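Amine oxidase domain-containing protein (Pyrococcus furiosus, PDB 3NRN) binds adenosine monophosphate and is probably an oxidoreductase of the flavin-containing amine oxidase type, its substrate unknown. Local coordinates at residues A[121-125]-A[165-170]; A[244-248]-A[369-374]; A[268-272]-A[317-322]. All blocks are in the same frame, centred on the assembly; numbering follows the deposited sequence.

Contact 1 (A[121-125]-A[165-170]); sequences NKLPK and ALELAK
Leu-123 and Pro-124 press against one flank of a helix, and the contact is carried mainly by apolar side chains. The closest approach involves the proline ring, whose CD lies 3.5 Å from CB of Ala-169, tight for two carbons; CG of the same ring reaches 4.1 Å from CB of Ala-165, one helical turn earlier. Two alanines four residues apart suit this place, since their small methyls let the ring come close to the helix backbone. The ring also borders on main chain: Pro-124 CG rests 3.8 Å from the carbonyl oxygen of Ala-165, an oxygen already used by the N-H of Ala-169 in the helical hydrogen bond. In the fold, an irregular link between helices 115-119 and 130-137 is thus laid along the first turns of helix 165-178, and Trp-133 of helix 130-137 touches both Pro-124 and Ala-165. Leu-123 adds aliphatic contacts of its own. Its two methyls divide the work: CD2 meets CB of Ala-169 at 3.7 Å, while CD1 comes down on the lysine chain, 3.8 Å from CG of Lys-170. That chain runs extended beyond CG and crosses the leucine at about a right angle, offering its methylenes as an apolar surface. Leu-166, with CG anti to its backbone N (chi1 -175°), swings CD1 to 3.8 Å from CB of Leu-123, again crossing it nearly perpendicularly.

Contact 2 (A[244-248]-A[369-374]); sequences TVKLI and WPLNEV
Trp-369 turns the six-membered end of its indole to Thr-244, Val-245 and Ile-248, on one face of a helix. The three helix side chains meet it differently. Thr-244 crosses the indole at a slant and places its methyl CG2 3.6 Å from CH2 of Trp-369. Ile-248 arrives from the opposite direction with CD1 near the ring plane, at the edge, 4.0 Å from CZ2 of Trp-369. Val-245 runs past the ring in the reverse sense, its CG2 4.1 Å from CZ3 of Trp-369. A threonine suits its position because it has two different branches: with CG2 anti to the backbone N, the methyl faces the indole while OG1 turns to Ser-237 and the carbonyl of Gly-240. The tryptophan belongs to the loop leading into strand 374-376, an outermost strand of the parallel five-stranded, Rossmann-like sheet, and the contact joins that loop to helix 241-248, which follows the neighbouring strand 234-237. NE1 of Trp-369 donates to O of Val-374, at the start of the strand, at 2.6 Å, a bond bent to 150° at the hydrogen that ties down the indole's rotation. Replacing Trp-369 by an alanine would probably open a gap beside Thr-244 and Ile-248 and deprive the Val-374 carbonyl of this donor. Ile-248 also meets Leu-371 tip to tip, CD1 to CD1 at 3.8 Å, and its CD1 lies 4.0 Å from CG1 of Val-374.

Contact 3 (A[268-272]-A[317-322]); sequences EGIKF and AHMALK
Ile-270 and Met-319, the latter built as selenomethionine, lie side by side and point the same way from adjacent strands, forming the apolar centre. CD1 of Ile-270 also reaches CD1 of Leu-321 at 3.9 Å, the two side chains crossing at a slant. On the same face, CB of Met-319 sits in the plane of the Phe-272 ring, at its edge, 3.9 Å from CE2. The phenyl is brought there by CG standing beside the backbone N (chi1 -66°), while Ala-317, the pair of Phe-272, meets it CB to CB at 4.1 Å. Helix 326-340 covers this face: Ala-329 touches Ile-270, Met-319 and Leu-321, and Trp-334 meets the phenyl edge-to-face.

The backbones form antiparallel neighbours, strands 269-277 and 312-320, in the mixed sheet. Ile-270 with Met-319 and Phe-272 with Ala-317 are hydrogen-bonded pairs; the bond from Ile-270 N to Met-319 O is 2.7 Å long and nearly straight, 164° at the hydrogen. Gly-269 and Lys-271 occupy non-hydrogen-bonded pairs with Ala-320 and His-318. On this other face, the lysine amine is held by the carbonyls of Gly-52 and Ser-50, and the imidazole of His-318 meets Trp-154 edge-to-face.

Toward the strand end the ladder becomes less regular. Leu-321 N still reaches Glu-268 O at 3.0 Å, but from above the carbonyl plane. Beyond it, one water accepts from Lys-322 N at 2.8 Å and lies 2.6 Å from Glu-268 O; a second accepts from Glu-268 N and lies 2.7 Å from Lys-322 O, extending the link through solvent where direct backbone pairing has ended.

The three contacts lie in separate parts of the chain, with centres 26 to 30 Å apart and no touching atoms. Contact 1 closes first in sequence and lies among helices, away from the AMP site. Contact 3 is nested inside the loop closed by contact 2, and all strands of the mixed sheet precede strand 374-376 of the parallel sheet in sequence. Contact 2 belongs to the nucleotide-binding part, where the side chain of Thr-244 is about 8 Å from the bound AMP; the side chain of Lys-271 in contact 3 is about 11 Å from the bound AMP. This layout, a parallel nucleotide-binding sheet beside a mixed sheet and a helical part, is consistent with the flavin-containing amine oxidoreductase family.

Contact 1 (A[121-125]-A[165-170])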
# COMPACT_ATOMS: atom_id res chain seq x y z
N ASN A 121 20.48 12.51 4.94
CA ASN A 121 20.35 11.18 5.54
C ASN A 121 20.30 11.25 7.06
O ASN A 121 20.00 10.26 7.72
CB ASN A 121 21.53 10.30 5.11
CG ASN A 121 22.40 9.87 6.28
OD1 ASN A 121 22.02 9.00 7.06
ND2 ASN A 121 23.56 10.50 6.41
N LYS A 122 20.58 12.43 7.62
CA LYS A 122 20.57 12.59 9.07
C LYS A 122 19.16 12.50 9.64
O LYS A 122 18.33 13.39 9.43
CB LYS A 122 21.22 13.93 9.45
CG LYS A 122 22.74 13.89 9.36
CD LYS A 122 23.39 15.21 9.76
CE LYS A 122 23.27 16.26 8.67
NZ LYS A 122 24.01 17.50 9.02
N LEU A 123 18.90 11.42 10.36
CA LEU A 123 17.60 11.18 10.98
C LEU A 123 17.62 11.46 12.48
O LEU A 123 18.67 11.49 13.10
CB LEU A 123 17.17 9.73 10.73
CG LEU A 123 17.01 9.31 9.27
CD1 LEU A 123 16.69 7.84 9.19
CD2 LEU A 123 15.91 10.13 8.61
N PRO A 124 16.43 11.67 13.08
CA PRO A 124 16.32 11.96 14.51
C PRO A 124 16.67 10.82 15.46
O PRO A 124 16.10 9.73 15.38
CB PRO A 124 14.86 12.40 14.65
CG PRO A 124 14.17 11.61 13.59
CD PRO A 124 15.12 11.75 12.42
N LYS A 125 17.61 11.09 16.36
CA LYS A 125 18.04 10.12 17.36
C LYS A 125 16.95 10.10 18.42
O LYS A 125 16.89 9.21 19.26
CB LYS A 125 19.37 10.57 17.98
CG LYS A 125 19.93 9.67 19.09
CD LYS A 125 20.63 8.43 18.55
CE LYS A 125 19.64 7.40 18.04
NZ LYS A 125 18.73 6.92 19.12
N ALA A 165 9.07 9.81 15.55
CA ALA A 165 9.71 10.87 14.78
C ALA A 165 10.55 10.23 13.68
O ALA A 165 10.63 10.74 12.57
CB ALA A 165 10.59 11.73 15.68
N LEU A 166 11.16 9.10 14.01
CA LEU A 166 12.01 8.37 13.08
C LEU A 166 11.21 7.83 11.89
O LEU A 166 11.66 7.95 10.75
CB LEU A 166 12.69 7.21 13.80
CG LEU A 166 13.71 6.40 12.99
CD1 LEU A 166 14.78 7.32 12.42
CD2 LEU A 166 14.33 5.34 13.87
N GLU A 167 10.05 7.26 12.15
CA GLU A 167 9.22 6.72 11.07
C GLU A 167 8.80 7.83 10.13
O GLU A 167 8.89 7.68 8.91
CB GLU A 167 7.99 6.01 11.64
CG GLU A 167 7.05 5.43 10.58
CD GLU A 167 7.77 4.57 9.55
OE1 GLU A 167 8.72 3.86 9.92
OE2 GLU A 167 7.36 4.59 8.37
N LEU A 168 8.34 8.96 10.68
CA LEU A 168 7.92 10.08 9.84
C LEU A 168 9.11 10.61 9.05
O LEU A 168 8.98 10.95 7.87
CB LEU A 168 7.35 11.22 10.69
CG LEU A 168 6.99 12.46 9.86
CD1 LEU A 168 5.87 12.11 8.90
CD2 LEU A 168 6.57 13.61 10.76
N ALA A 169 10.26 10.68 9.70
CA ALA A 169 11.47 11.17 9.05
C ALA A 169 11.81 10.27 7.87
O ALA A 169 12.17 10.75 6.80
CB ALA A 169 12.63 11.19 10.05
N LYS A 170 11.70 8.96 8.06
CA LYS A 170 12.01 8.02 6.99
C LYS A 170 11.02 8.12 5.83
O LYS A 170 11.40 7.98 4.67
CB LYS A 170 12.08 6.59 7.54
CG LYS A 170 13.31 6.36 8.40
CD LYS A 170 13.32 4.98 9.01
CE LYS A 170 14.63 4.69 9.72
NZ LYS A 170 14.63 3.33 10.32

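Contact 2 (A[244-248]-A[369-374])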
# COMPACT_ATOMS: atom_id res chain seq x y z
N THR A 244 -0.03 -16.66 8.92
CA THR A 244 1.12 -17.49 8.61
C THR A 244 1.59 -18.26 9.84
O THR A 244 2.00 -19.42 9.73
CB THR A 244 2.27 -16.64 8.03
OG1 THR A 244 1.80 -15.95 6.87
CG2 THR A 244 3.43 -17.51 7.64
N VAL A 245 1.53 -17.63 11.01
CA VAL A 245 1.91 -18.28 12.26
C VAL A 245 0.95 -19.46 12.47
O VAL A 245 1.35 -20.56 12.84
CB VAL A 245 1.82 -17.29 13.46
CG1 VAL A 245 1.81 -18.05 14.78
CG2 VAL A 245 3.00 -16.33 13.43
N LYS A 246 -0.34 -19.22 12.21
CA LYS A 246 -1.35 -20.26 12.36
C LYS A 246 -1.15 -21.43 11.39
O LYS A 246 -1.36 -22.59 11.74
CB LYS A 246 -2.75 -19.67 12.16
CG LYS A 246 -3.86 -20.71 12.15
CD LYS A 246 -5.19 -20.12 11.72
CE LYS A 246 -6.27 -21.20 11.69
NZ LYS A 246 -7.59 -20.66 11.23
N LEU A 247 -0.74 -21.13 10.15
CA LEU A 247 -0.54 -22.19 9.16
C LEU A 247 0.68 -23.03 9.48
O LEU A 247 0.72 -24.23 9.19
CB LEU A 247 -0.39 -21.58 7.76
CG LEU A 247 -1.65 -20.94 7.16
CD1 LEU A 247 -1.32 -20.33 5.81
CD2 LEU A 247 -2.75 -22.00 7.01
N ILE A 248 1.68 -22.40 10.07
CA ILE A 248 2.91 -23.08 10.43
C ILE A 248 2.76 -23.81 11.75
O ILE A 248 3.18 -24.96 11.88
CB ILE A 248 4.07 -22.07 10.55
CG1 ILE A 248 4.49 -21.61 9.15
CG2 ILE A 248 5.22 -22.70 11.31
CD1 ILE A 248 5.48 -20.47 9.15
N TRP A 369 10.48 -11.22 11.81
CA TRP A 369 10.09 -12.58 11.43
C TRP A 369 11.29 -13.47 11.71
O TRP A 369 12.38 -13.20 11.24
CB TRP A 369 9.70 -12.63 9.96
CG TRP A 369 9.28 -14.00 9.51
CD1 TRP A 369 9.99 -14.86 8.73
CD2 TRP A 369 8.04 -14.66 9.82
NE1 TRP A 369 9.27 -16.02 8.53
CE2 TRP A 369 8.08 -15.92 9.19
CE3 TRP A 369 6.92 -14.31 10.57
CZ2 TRP A 369 7.02 -16.83 9.28
CZ3 TRP A 369 5.86 -15.22 10.66
CH2 TRP A 369 5.92 -16.46 10.02
N PRO A 370 11.10 -14.55 12.49
CA PRO A 370 12.16 -15.49 12.87
C PRO A 370 12.60 -16.63 11.93
O PRO A 370 13.70 -17.15 12.10
CB PRO A 370 11.65 -16.04 14.19
CG PRO A 370 10.19 -16.20 13.90
CD PRO A 370 9.83 -14.90 13.16
N LEU A 371 11.77 -17.02 10.97
CA LEU A 371 12.13 -18.14 10.09
C LEU A 371 12.82 -17.73 8.78
O LEU A 371 12.71 -16.59 8.35
CB LEU A 371 10.87 -18.96 9.78
CG LEU A 371 10.17 -19.46 11.05
CD1 LEU A 371 8.92 -20.23 10.69
CD2 LEU A 371 11.14 -20.35 11.83
N ASN A 372 13.51 -18.68 8.17
CA ASN A 372 14.24 -18.44 6.93
C ASN A 372 13.70 -19.23 5.73
O ASN A 372 13.82 -18.79 4.59
CB ASN A 372 15.72 -18.77 7.10
CG ASN A 372 16.35 -18.07 8.30
OD1 ASN A 372 16.11 -16.89 8.54
ND2 ASN A 372 17.19 -18.80 9.03
N GLU A 373 13.12 -20.40 6.00
CA GLU A 373 12.57 -21.25 4.93
C GLU A 373 11.21 -20.72 4.50
O GLU A 373 10.73 -21.03 3.41
CB GLU A 373 12.43 -22.70 5.41
CG GLU A 373 11.55 -22.91 6.63
CD GLU A 373 12.31 -22.79 7.95
OE1 GLU A 373 12.91 -21.73 8.22
OE2 GLU A 373 12.31 -23.78 8.73
N VAL A 374 10.59 -19.95 5.38
CA VAL A 374 9.30 -19.34 5.08
C VAL A 374 9.43 -17.88 5.42
O VAL A 374 9.88 -17.53 6.51
CB VAL A 374 8.15 -19.92 5.96
CG1 VAL A 374 6.85 -19.23 5.61
CG2 VAL A 374 8.04 -21.42 5.75

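Contact 3 (A[268-272]-A[317-322])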
# COMPACT_ATOMS: atom_id res chain seq x y z
N GLU A 268 -8.02 0.11 10.64
CA GLU A 268 -9.05 0.18 9.61
C GLU A 268 -9.11 1.50 8.85
O GLU A 268 -8.65 2.54 9.33
CB GLU A 268 -10.43 -0.10 10.21
CG GLU A 268 -10.77 -1.57 10.39
CD GLU A 268 -10.54 -2.04 11.80
OE1 GLU A 268 -11.12 -1.44 12.73
OE2 GLU A 268 -9.79 -3.02 11.99
N GLY A 269 -9.69 1.43 7.66
CA GLY A 269 -9.84 2.61 6.83
C GLY A 269 -11.13 2.53 6.04
O GLY A 269 -11.71 1.45 5.87
N ILE A 270 -11.60 3.67 5.56
CA ILE A 270 -12.81 3.71 4.77
C ILE A 270 -12.52 4.40 3.46
O ILE A 270 -11.85 5.43 3.43
CB ILE A 270 -13.96 4.45 5.51
CG1 ILE A 270 -14.33 3.70 6.80
CG2 ILE A 270 -15.19 4.55 4.61
CD1 ILE A 270 -15.57 4.22 7.51
N LYS A 271 -13.00 3.81 2.38
CA LYS A 271 -12.82 4.35 1.05
C LYS A 271 -14.16 4.81 0.50
O LYS A 271 -15.16 4.11 0.60
CB LYS A 271 -12.23 3.29 0.12
CG LYS A 271 -10.72 3.37 -0.05
CD LYS A 271 -10.18 2.13 -0.74
CE LYS A 271 -10.86 1.86 -2.07
NZ LYS A 271 -10.49 0.51 -2.58
N PHE A 272 -14.17 6.01 -0.07
CA PHE A 272 -15.37 6.58 -0.64
C PHE A 272 -15.20 6.70 -2.15
O PHE A 272 -14.29 7.36 -2.63
CB PHE A 272 -15.64 7.96 -0.03
CG PHE A 272 -15.98 7.92 1.43
CD1 PHE A 272 -17.30 7.80 1.85
CD2 PHE A 272 -14.97 7.95 2.39
CE1 PHE A 272 -17.62 7.71 3.20
CE2 PHE A 272 -15.28 7.86 3.75
CZ PHE A 272 -16.60 7.74 4.16
N ALA A 317 -11.85 8.85 -2.13
CA ALA A 317 -11.37 9.49 -0.92
C ALA A 317 -11.02 8.43 0.12
O ALA A 317 -11.69 7.40 0.22
CB ALA A 317 -12.43 10.44 -0.36
N HIS A 318 -9.99 8.71 0.89
CA HIS A 318 -9.51 7.80 1.93
C HIS A 318 -9.74 8.41 3.30
O HIS A 318 -9.49 9.59 3.51
CB HIS A 318 -8.01 7.54 1.72
CG HIS A 318 -7.37 6.75 2.82
ND1 HIS A 318 -7.07 7.29 4.05
CD2 HIS A 318 -6.96 5.46 2.87
CE1 HIS A 318 -6.50 6.38 4.81
NE2 HIS A 318 -6.42 5.25 4.12
N MSE A 319 -10.22 7.59 4.23
CA MSE A 319 -10.47 8.04 5.59
C MSE A 319 -9.91 7.00 6.55
O MSE A 319 -10.29 5.83 6.50
CB MSE A 319 -11.98 8.20 5.85
CG MSE A 319 -12.34 8.63 7.29
SE MSE A 319 -14.10 8.40 7.81
CE MSE A 319 -14.02 6.80 8.47
N ALA A 320 -8.99 7.42 7.41
CA ALA A 320 -8.44 6.52 8.42
C ALA A 320 -9.57 6.41 9.45
O ALA A 320 -10.04 7.42 9.97
CB ALA A 320 -7.19 7.13 9.05
N LEU A 321 -10.02 5.19 9.74
CA LEU A 321 -11.12 5.03 10.69
C LEU A 321 -10.73 5.30 12.15
O LEU A 321 -11.48 5.94 12.88
CB LEU A 321 -11.72 3.63 10.58
CG LEU A 321 -12.91 3.34 11.49
CD1 LEU A 321 -14.07 4.27 11.16
CD2 LEU A 321 -13.33 1.89 11.32
N LYS A 322 -9.57 4.81 12.55
CA LYS A 322 -9.11 4.98 13.92
C LYS A 322 -10.16 4.31 14.81
O LYS A 322 -10.54 3.16 14.54
CB LYS A 322 -8.97 6.47 14.24
CG LYS A 322 -8.02 7.18 13.26
CD LYS A 322 -7.76 8.64 13.60
CE LYS A 322 -6.74 9.24 12.63
NZ LYS A 322 -6.40 10.66 12.93
O HOH W 1 -7.36 3.63 11.29
O HOH W 2 -9.09 1.31 13.12